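Local coordinates for protein Lon211 (Mycobacterium tuberculosis, PDB 6VBK) that is an ATP-dependent Lon protease whose N-terminal domain, the part present here, probably helps recognise and bind protein substrates for degradation, at residues Pro15-Glu20 against Pro64-Val69; Val23-Met28 against Asp173-Ala178; Leu82-Gln87 against Val99-Ser104. All coordinates share one frame; numbering follows the deposited sequence.

Contact 1. Residues Pro15-Glu20 against Pro64-Val69; sequences PVLPLE and PRVLLV
Val69 O receives two donors from residues 15-20. Leu19 N hydrogen-bonds to it at 3.0 Å, and Pro18 CA adds a CA-H...O contact at 3.5 Å. Leu17 O is held in the same double way, by Val69 N at 3.3 Å and by a CA-H...O contact from Leu68. The ladder is completed by Leu17 N to Leu67 O, 2.8 Å, and by Leu67 N to Pro15 O, 2.9 Å. The strands run parallel but are splayed by 40°.

Leu17 and Leu68 lie side by side on one face. Leu17 CG lies anti to the backbone N (chi1 -160°), beside the carbonyl carbon, and this carries CD1 to Val66 CG2, 3.9 Å away. Helix 38-50 packs here, with Leu17 touching Val40 and Val66 touching Ala47. Val16 and Val69 occupy the other face, where Val16 CG1 meets Val69 CG2 at 3.8 Å and both residues touch Tyr76. Farther along, Leu19 reaches across and sets CD1 on Leu68 CB, 3.9 Å away. This is the buried parallel pairing of strands 9-19 and 65-70 in the mixed sheet of the Lon N-terminal domain, a member of the PUA clan.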
# COMPACT_ATOMS: atom_id res chain seq x y z
N PRO B 15 10.30 9.67 -8.03
CA PRO B 15 11.12 10.87 -7.85
C PRO B 15 10.27 12.13 -7.97
O PRO B 15 9.37 12.22 -8.81
CB PRO B 15 12.15 10.78 -8.98
CG PRO B 15 11.42 10.04 -10.06
CD PRO B 15 10.49 9.07 -9.37
N VAL B 16 10.57 13.11 -7.12
CA VAL B 16 9.79 14.34 -7.08
C VAL B 16 10.30 15.30 -8.14
O VAL B 16 11.48 15.69 -8.13
CB VAL B 16 9.84 14.98 -5.68
CG1 VAL B 16 9.19 16.35 -5.71
CG2 VAL B 16 9.16 14.09 -4.67
N LEU B 17 9.42 15.68 -9.06
CA LEU B 17 9.75 16.69 -10.09
C LEU B 17 9.02 17.97 -9.67
O LEU B 17 7.82 18.06 -9.91
CB LEU B 17 9.31 16.21 -11.47
CG LEU B 17 10.00 16.89 -12.65
CD1 LEU B 17 9.89 16.05 -13.91
CD2 LEU B 17 9.43 18.28 -12.87
N PRO B 18 9.69 18.91 -8.97
CA PRO B 18 9.04 20.12 -8.49
C PRO B 18 8.65 21.10 -9.60
O PRO B 18 9.41 21.28 -10.53
CB PRO B 18 10.12 20.76 -7.60
CG PRO B 18 11.41 20.28 -8.20
CD PRO B 18 11.12 18.87 -8.65
N LEU B 19 7.46 21.70 -9.46
CA LEU B 19 6.94 22.71 -10.41
C LEU B 19 6.86 24.06 -9.69
O LEU B 19 5.97 24.21 -8.83
CB LEU B 19 5.55 22.26 -10.89
CG LEU B 19 5.48 20.84 -11.45
CD1 LEU B 19 4.05 20.47 -11.78
CD2 LEU B 19 6.36 20.70 -12.68
N GLU B 20 7.78 24.98 -10.00
CA GLU B 20 7.80 26.31 -9.34
C GLU B 20 6.50 27.05 -9.68
O GLU B 20 5.89 27.62 -8.76
CB GLU B 20 8.98 27.13 -9.87
CG GLU B 20 10.33 26.46 -9.69
CD GLU B 20 11.12 26.92 -8.48
OE1 GLU B 20 10.56 26.94 -7.37
OE2 GLU B 20 12.31 27.27 -8.65
N PRO B 64 9.57 6.76 -18.39
CA PRO B 64 9.89 7.21 -17.03
C PRO B 64 8.65 7.74 -16.32
O PRO B 64 7.77 8.36 -16.92
CB PRO B 64 10.92 8.33 -17.26
CG PRO B 64 11.50 8.03 -18.61
CD PRO B 64 10.37 7.46 -19.41
N ARG B 65 8.58 7.47 -15.01
CA ARG B 65 7.48 7.91 -14.17
C ARG B 65 8.00 8.87 -13.11
O ARG B 65 8.93 8.54 -12.37
CB ARG B 65 6.78 6.71 -13.51
CG ARG B 65 6.05 5.80 -14.49
CD ARG B 65 5.86 4.41 -13.92
NE ARG B 65 5.17 4.42 -12.64
CZ ARG B 65 3.86 4.26 -12.49
NH1 ARG B 65 3.09 4.08 -13.56
NH2 ARG B 65 3.31 4.29 -11.29
N VAL B 66 7.39 10.06 -13.04
CA VAL B 66 7.78 11.08 -12.08
C VAL B 66 6.55 11.51 -11.30
O VAL B 66 5.41 11.24 -11.69
CB VAL B 66 8.45 12.30 -12.75
CG1 VAL B 66 9.72 11.88 -13.47
CG2 VAL B 66 7.48 12.97 -13.71
N LEU B 67 6.79 12.19 -10.19
CA LEU B 67 5.73 12.77 -9.36
C LEU B 67 5.80 14.28 -9.50
O LEU B 67 6.71 14.92 -8.95
CB LEU B 67 5.86 12.33 -7.91
CG LEU B 67 4.67 12.70 -7.02
CD1 LEU B 67 3.38 12.15 -7.59
CD2 LEU B 67 4.89 12.21 -5.60
N LEU B 68 4.85 14.85 -10.23
CA LEU B 68 4.79 16.29 -10.46
C LEU B 68 4.14 16.95 -9.25
O LEU B 68 2.92 16.84 -9.06
CB LEU B 68 4.02 16.59 -11.74
CG LEU B 68 4.49 15.80 -12.97
CD1 LEU B 68 3.43 15.82 -14.05
CD2 LEU B 68 5.80 16.35 -13.50
N VAL B 69 4.94 17.64 -8.44
CA VAL B 69 4.49 18.21 -7.18
C VAL B 69 4.62 19.73 -7.26
O VAL B 69 5.71 20.24 -7.51
CB VAL B 69 5.30 17.67 -5.99
CG1 VAL B 69 4.69 18.14 -4.68
CG2 VAL B 69 5.38 16.15 -6.04

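Contact 2. Residues Val23-Met28 against Asp173-Ala178; sequences VVLPGM and DNSGYA
Met28 puts its methyl CE almost exactly over the centre of the Tyr177 ring, 3.9 Å from the centroid and 2° off the ring normal, while its sulfur SD accepts a weak hydrogen bond from Leu25 N at 3.3 Å. The methyl makes a CH-pi contact. SD stands farther off above the same ring, 4.8 Å from the centroid and 22° off the normal, which adds a Met-aromatic contact. Together they join a type II beta turn, Leu25 to Met28, to the short 3-10 turn 174-177. The Met28 chain bends at its last torsion (chi3 59°), which swings CE onto the ring. Its CG meets Tyr177 CE2 at 3.6 Å, and the two side chains run past each other in opposite directions. Tyr177 OH bonds to Val29 O, which fixes the far end of the ring.

Gly176 CA lies 3.6 Å from Met28 SD, with no side chain between them. Leu25 lays CD1 against Asp173 O. The Asp173 carboxylate crosses the Pro26 ring, but its main polar partner is Arg105, through a salt bridge from OD1. Helix 183-191 closes over Leu25 through Val189 and Leu190. At the turn itself, Pro26 O sits 3.2 Å from Asp173 CB.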
# COMPACT_ATOMS: atom_id res chain seq x y z
N VAL B 23 0.36 23.95 -12.22
CA VAL B 23 0.02 22.64 -11.59
C VAL B 23 -0.41 21.68 -12.70
O VAL B 23 -1.29 22.05 -13.50
CB VAL B 23 -1.10 22.82 -10.55
CG1 VAL B 23 -1.68 21.48 -10.11
CG2 VAL B 23 -0.63 23.62 -9.35
N VAL B 24 0.18 20.49 -12.73
CA VAL B 24 -0.19 19.47 -13.75
C VAL B 24 -1.24 18.54 -13.13
O VAL B 24 -0.91 17.84 -12.16
CB VAL B 24 1.04 18.68 -14.24
CG1 VAL B 24 0.66 17.64 -15.27
CG2 VAL B 24 2.11 19.61 -14.79
N LEU B 25 -2.46 18.58 -13.66
CA LEU B 25 -3.54 17.74 -13.16
C LEU B 25 -3.66 16.48 -14.00
O LEU B 25 -3.17 16.43 -15.13
CB LEU B 25 -4.87 18.51 -13.18
CG LEU B 25 -4.92 19.75 -12.29
CD1 LEU B 25 -6.26 20.46 -12.44
CD2 LEU B 25 -4.67 19.38 -10.84
N PRO B 26 -4.28 15.43 -13.47
CA PRO B 26 -4.49 14.22 -14.27
C PRO B 26 -5.28 14.53 -15.54
O PRO B 26 -6.26 15.28 -15.51
CB PRO B 26 -5.28 13.30 -13.33
CG PRO B 26 -4.86 13.74 -11.97
CD PRO B 26 -4.67 15.23 -12.06
N GLY B 27 -4.83 13.96 -16.65
CA GLY B 27 -5.43 14.21 -17.94
C GLY B 27 -4.78 15.30 -18.76
O GLY B 27 -5.13 15.47 -19.93
N MET B 28 -3.84 16.05 -18.18
CA MET B 28 -3.16 17.13 -18.89
C MET B 28 -1.85 16.63 -19.48
O MET B 28 -1.24 15.68 -18.98
CB MET B 28 -2.89 18.31 -17.96
CG MET B 28 -4.14 19.01 -17.43
SD MET B 28 -3.75 20.27 -16.19
CE MET B 28 -2.68 21.36 -17.12
N ASP B 173 -10.51 18.45 -14.16
CA ASP B 173 -9.06 18.57 -14.20
C ASP B 173 -8.55 19.32 -15.43
O ASP B 173 -7.38 19.71 -15.44
CB ASP B 173 -8.42 17.18 -14.14
CG ASP B 173 -8.50 16.57 -12.75
OD1 ASP B 173 -8.58 17.34 -11.77
OD2 ASP B 173 -8.49 15.33 -12.64
N ASN B 174 -9.39 19.52 -16.45
CA ASN B 174 -8.97 20.32 -17.60
C ASN B 174 -8.84 21.80 -17.26
O ASN B 174 -8.28 22.55 -18.06
CB ASN B 174 -9.95 20.12 -18.76
CG ASN B 174 -9.37 20.56 -20.09
OD1 ASN B 174 -9.62 21.68 -20.55
ND2 ASN B 174 -8.59 19.69 -20.72
N SER B 175 -9.33 22.22 -16.09
CA SER B 175 -9.18 23.60 -15.65
C SER B 175 -7.73 23.99 -15.39
O SER B 175 -7.44 25.18 -15.23
CB SER B 175 -10.01 23.84 -14.39
OG SER B 175 -9.65 22.93 -13.36
N GLY B 176 -6.81 23.01 -15.33
CA GLY B 176 -5.40 23.33 -15.18
C GLY B 176 -4.82 24.11 -16.33
O GLY B 176 -3.78 24.75 -16.17
N TYR B 177 -5.47 24.07 -17.50
CA TYR B 177 -5.05 24.88 -18.64
C TYR B 177 -5.59 26.30 -18.58
O TYR B 177 -5.17 27.14 -19.38
CB TYR B 177 -5.50 24.23 -19.95
CG TYR B 177 -4.73 22.99 -20.35
CD1 TYR B 177 -3.43 23.09 -20.84
CD2 TYR B 177 -5.30 21.73 -20.26
CE1 TYR B 177 -2.73 21.96 -21.21
CE2 TYR B 177 -4.61 20.60 -20.64
CZ TYR B 177 -3.32 20.72 -21.11
OH TYR B 177 -2.62 19.60 -21.49
N ALA B 178 -6.51 26.59 -17.67
CA ALA B 178 -7.19 27.88 -17.66
C ALA B 178 -6.27 28.96 -17.11
O ALA B 178 -5.78 28.82 -15.98
CB ALA B 178 -8.46 27.80 -16.82

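Contact 3. Residues Leu82-Gln87 against Val99-Ser104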
# COMPACT_ATOMS: atom_id res chain seq x y z
N LEU B 82 0.95 11.81 -10.72
CA LEU B 82 1.76 10.81 -11.40
C LEU B 82 1.93 11.19 -12.86
O LEU B 82 0.94 11.30 -13.59
CB LEU B 82 1.11 9.43 -11.27
CG LEU B 82 1.76 8.28 -12.06
CD1 LEU B 82 3.22 8.13 -11.69
CD2 LEU B 82 1.01 6.98 -11.83
N GLY B 83 3.16 11.40 -13.28
CA GLY B 83 3.46 11.85 -14.63
C GLY B 83 4.25 10.81 -15.40
O GLY B 83 5.16 10.17 -14.85
N VAL B 84 3.90 10.64 -16.67
CA VAL B 84 4.60 9.74 -17.58
C VAL B 84 5.35 10.60 -18.59
O VAL B 84 4.73 11.37 -19.33
CB VAL B 84 3.64 8.76 -18.28
CG1 VAL B 84 4.36 8.03 -19.40
CG2 VAL B 84 3.07 7.78 -17.27
N ILE B 85 6.67 10.46 -18.62
CA ILE B 85 7.49 11.17 -19.60
C ILE B 85 7.22 10.56 -20.96
O ILE B 85 7.74 9.48 -21.28
CB ILE B 85 8.98 11.12 -19.23
CG1 ILE B 85 9.22 11.72 -17.84
CG2 ILE B 85 9.81 11.85 -20.28
CD1 ILE B 85 8.88 13.19 -17.75
N GLU B 86 6.41 11.23 -21.77
CA GLU B 86 6.00 10.67 -23.05
C GLU B 86 7.06 10.86 -24.12
O GLU B 86 7.30 9.95 -24.93
CB GLU B 86 4.68 11.29 -23.51
CG GLU B 86 3.51 11.07 -22.55
CD GLU B 86 2.90 9.69 -22.67
OE1 GLU B 86 3.36 8.90 -23.53
OE2 GLU B 86 1.95 9.39 -21.91
N GLN B 87 7.71 12.02 -24.15
CA GLN B 87 8.69 12.34 -25.17
C GLN B 87 9.84 13.12 -24.56
O GLN B 87 9.67 13.82 -23.55
CB GLN B 87 8.08 13.14 -26.33
CG GLN B 87 7.08 12.36 -27.16
CD GLN B 87 6.49 13.20 -28.28
OE1 GLN B 87 6.53 14.43 -28.23
NE2 GLN B 87 5.95 12.54 -29.29
N VAL B 99 8.10 16.00 -22.59
CA VAL B 99 6.65 16.05 -22.62
C VAL B 99 6.13 15.06 -21.59
O VAL B 99 6.45 13.87 -21.65
CB VAL B 99 6.09 15.75 -24.02
CG1 VAL B 99 4.57 15.69 -23.98
CG2 VAL B 99 6.56 16.79 -25.01
N VAL B 100 5.34 15.56 -20.64
CA VAL B 100 4.83 14.74 -19.55
C VAL B 100 3.30 14.74 -19.61
O VAL B 100 2.68 15.74 -19.97
CB VAL B 100 5.32 15.24 -18.17
CG1 VAL B 100 4.74 16.61 -17.83
CG2 VAL B 100 5.00 14.23 -17.08
N ARG B 101 2.72 13.59 -19.27
CA ARG B 101 1.27 13.42 -19.23
C ARG B 101 0.86 13.09 -17.80
O ARG B 101 1.36 12.13 -17.21
CB ARG B 101 0.82 12.31 -20.18
CG ARG B 101 -0.65 11.94 -20.07
CD ARG B 101 -0.99 10.79 -21.00
NE ARG B 101 -0.22 9.59 -20.69
CZ ARG B 101 -0.68 8.58 -19.94
NH1 ARG B 101 -1.90 8.63 -19.44
NH2 ARG B 101 0.09 7.53 -19.70
N GLY B 102 -0.04 13.90 -17.24
CA GLY B 102 -0.58 13.62 -15.92
C GLY B 102 -1.55 12.45 -15.94
O GLY B 102 -2.50 12.43 -16.73
N VAL B 103 -1.33 11.48 -15.05
CA VAL B 103 -2.08 10.23 -15.04
C VAL B 103 -3.11 10.21 -13.90
O VAL B 103 -4.31 10.08 -14.15
CB VAL B 103 -1.13 9.01 -14.95
CG1 VAL B 103 -1.92 7.70 -14.90
CG2 VAL B 103 -0.15 9.01 -16.11
N SER B 104 -2.66 10.32 -12.66
CA SER B 104 -3.55 10.17 -11.51
C SER B 104 -3.01 10.93 -10.31
O SER B 104 -1.85 11.35 -10.28
CB SER B 104 -3.75 8.69 -11.17
OG SER B 104 -2.51 8.04 -10.93
O HOH W 1 1.87 6.75 -21.69
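Val100 and Gly83 meet on the tightly packed, buried face of this antiparallel hairpin. Val100 CG1 sits between the backbone N and the carbonyl carbon (chi1 67°), which leaves CG2 anti to N and over Gly83. Gly83 has no side chain, so CG2 comes to 3.7 Å from its CA. Val100 CG2 also touches Ile85 CD1, and Val30, Leu32 and Leu68 pack against Val100. The backbone is firmly bonded, with Val103 N to Leu82 O at 2.7 Å and Arg101 N and O both paired with Val84. Near the far end Glu86 and Gln87 both face Val99, a classic beta bulge. Val99 O takes a short bond from Glu86 N, 2.6 Å, and a weak one from Gln87 N, 3.4 Å.

The opposite face is more open to solvent. There Glu86 bends at chi2 (-79°) and crosses Arg101, bringing OE2 to the guanidinium edge. Arg101 NE forms a salt bridge to Glu86 OE2; its length, 2.5 Å, is doubtfully short. A water donates to Glu86 OE2 at 2.7 Å and accepts from Arg101 NH2 at 2.8 Å. Val103 CG2 lies over one guanidinium face, offset toward the rim. Salt bridge and water are consistent with a charged Glu86 carboxylate, held by Arg101 beside the bulge.

Overall arrangement
From the N terminus, the chain enters strand 9-19, then the loop 23-28, strand 29-33 and helix 38-50, before strand 65-70 returns to close contact 1. Contact 2 starts within that loop and closes only at 173-178, so the two cross. Contact 3 is a local hairpin of strands 79-88 and 96-112; it follows contact 1 and falls wholly within the span of contact 2. Strand 65-70 bonds to strand 79-88, which makes contacts 1 and 3 parts of one sheet. The turn at Leu25-Met28 probably bonds to Gly102 of contact 3, and Val24 packs on Leu19 and Leu68 of contact 1. Contact 2 thus ties this sheet to the C-terminal helical region.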